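Local atomic coordinates of BH1974 protein (Bacillus halodurans, PDB entry 3ON5), a protein that probably acts, like other XdhC/CoxI-family proteins, in maturing the molybdenum cofactor of xanthine dehydrogenase-type enzymes. Residues 134-138 / 139-143. Residues are numbered along the deposited sequence; the frame is centred on the assembly and turned at random.
Sequences YDYLC and AGKSV
The carbonyl oxygen of Tyr-136 gathers two backbone N-H groups as the helix runs out: Lys-141 N donates to Tyr-136 O at 2.9 Å, and Ala-139 N reaches it weakly. The same Ala-139 N makes its main bond to Asp-135 O (3.1 Å), an i to i-4 helical bond. Alanine suits this exposed final turn, where its small methyl takes little room. The chain then reverses at Gly-140, whose positive phi (99°) would press a side chain against the preceding carbonyl. Gly-140 is the C-prime residue of a Schellman motif, defined by the Lys-141 N to Tyr-136 O bond together with a weak one from Gly-140 N to Leu-137 O; it ends helix 124-139 and turns the chain into strand 143-149 of the central domain. Beyond the turn, Val-143 returns to the helix, laying its CG2 methyl 3.9 Å from Tyr-136 CB, and this beta-branched residue also fits the strand, pairing through its backbone with Tyr-196. Leu-137 sets CD2 beside the backbone of Lys-141 and Ser-142, while its side chain also packs on Ile-23 and Leu-26 of helix 22-30, a buried place that suits leucine. Lys-141 starts with CG anti to its own N (chi1 177°), passing the Tyr-136 ring obliquely; bends at chi2 and chi4 then curl the long chain back, letting NZ donate to Ser-142 O at 2.8 Å and, weakly, to Leu-162 O.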
loop_
_atom_site.group_PDB
_atom_site.type_symbol
_atom_site.label_atom_id
_atom_site.label_comp_id
_atom_site.label_asym_id
_atom_site.label_seq_id
_atom_site.Cartn_x
_atom_site.Cartn_y
_atom_site.Cartn_z
ATOM N N TYR A 134 -29.643 -2.439 -13.736
ATOM C CA TYR A 134 -28.404 -2.928 -14.339
ATOM C C TYR A 134 -28.709 -3.949 -15.453
ATOM O O TYR A 134 -28.232 -3.776 -16.576
ATOM C CB TYR A 134 -27.515 -3.535 -13.255
ATOM C CG TYR A 134 -26.273 -4.227 -13.757
ATOM C CD1 TYR A 134 -25.140 -3.498 -14.115
ATOM C CD2 TYR A 134 -26.194 -5.618 -13.788
ATOM C CE1 TYR A 134 -23.977 -4.136 -14.545
ATOM C CE2 TYR A 134 -25.041 -6.266 -14.224
ATOM C CZ TYR A 134 -23.932 -5.524 -14.594
ATOM O OH TYR A 134 -22.800 -6.191 -15.010
ATOM N N ASP A 135 -29.559 -4.948 -15.171
ATOM C CA ASP A 135 -29.962 -5.958 -16.153
ATOM C C ASP A 135 -30.610 -5.318 -17.391
ATOM O O ASP A 135 -30.363 -5.805 -18.492
ATOM C CB ASP A 135 -30.924 -6.982 -15.533
ATOM C CG ASP A 135 -30.313 -7.822 -14.424
ATOM O OD1 ASP A 135 -29.056 -7.778 -14.258
ATOM O OD2 ASP A 135 -31.079 -8.534 -13.725
ATOM N N TYR A 136 -31.398 -4.233 -17.235
ATOM C CA TYR A 136 -32.006 -3.571 -18.390
ATOM C C TYR A 136 -30.948 -2.807 -19.190
ATOM O O TYR A 136 -31.072 -2.748 -20.408
ATOM C CB TYR A 136 -33.162 -2.630 -18.002
ATOM C CG TYR A 136 -34.470 -3.359 -17.778
ATOM C CD1 TYR A 136 -35.222 -3.828 -18.851
ATOM C CD2 TYR A 136 -34.975 -3.548 -16.498
ATOM C CE1 TYR A 136 -36.419 -4.510 -18.653
ATOM C CE2 TYR A 136 -36.173 -4.228 -16.286
ATOM C CZ TYR A 136 -36.887 -4.717 -17.368
ATOM O OH TYR A 136 -38.076 -5.383 -17.185
ATOM N N LEU A 137 -29.908 -2.257 -18.540
ATOM C CA LEU A 137 -28.848 -1.530 -19.251
ATOM C C LEU A 137 -27.931 -2.504 -19.989
ATOM O O LEU A 137 -27.337 -2.144 -21.010
ATOM C CB LEU A 137 -28.023 -0.651 -18.300
ATOM C CG LEU A 137 -28.762 0.376 -17.466
ATOM C CD1 LEU A 137 -27.806 1.065 -16.521
ATOM C CD2 LEU A 137 -29.487 1.367 -18.326
ATOM N N CYS A 138 -27.816 -3.739 -19.464
ATOM C CA CYS A 138 -27.041 -4.829 -20.069
ATOM C C CYS A 138 -27.775 -5.313 -21.323
ATOM O O CYS A 138 -27.156 -5.717 -22.310
ATOM C CB CYS A 138 -26.810 -5.961 -19.066
ATOM S SG CYS A 138 -25.650 -5.535 -17.730
ATOM N N ALA A 139 -29.109 -5.224 -21.284
ATOM C CA ALA A 139 -29.983 -5.565 -22.388
ATOM C C ALA A 139 -29.973 -4.450 -23.443
ATOM O O ALA A 139 -30.366 -4.698 -24.583
ATOM C CB ALA A 139 -31.394 -5.807 -21.869
ATOM N N GLY A 140 -29.522 -3.251 -23.060
ATOM C CA GLY A 140 -29.469 -2.091 -23.936
ATOM C C GLY A 140 -30.620 -1.101 -23.789
ATOM O O GLY A 140 -30.668 -0.095 -24.510
ATOM N N LYS A 141 -31.550 -1.357 -22.850
ATOM C CA LYS A 141 -32.705 -0.493 -22.571
ATOM C C LYS A 141 -32.367 0.545 -21.457
ATOM O O LYS A 141 -31.852 0.169 -20.415
ATOM C CB LYS A 141 -33.922 -1.363 -22.163
ATOM C CG LYS A 141 -35.211 -0.619 -21.755
ATOM C CD LYS A 141 -36.026 -0.043 -22.927
ATOM C CE LYS A 141 -37.092 0.952 -22.504
ATOM N NZ LYS A 141 -36.515 2.270 -22.100
ATOM N N SER A 142 -32.636 1.846 -21.701
ATOM C CA SER A 142 -32.467 2.936 -20.728
ATOM C C SER A 142 -33.597 2.880 -19.670
ATOM O O SER A 142 -34.674 2.324 -19.945
ATOM C CB SER A 142 -32.456 4.301 -21.423
ATOM O OG SER A 142 -31.407 4.456 -22.364
ATOM N N VAL A 143 -33.358 3.444 -18.470
ATOM C CA VAL A 143 -34.338 3.432 -17.376
ATOM C C VAL A 143 -34.515 4.862 -16.832
ATOM O O VAL A 143 -33.532 5.513 -16.491
ATOM C CB VAL A 143 -33.918 2.439 -16.246
ATOM C CG1 VAL A 143 -34.916 2.446 -15.085
ATOM C CG2 VAL A 143 -33.721 1.022 -16.781
#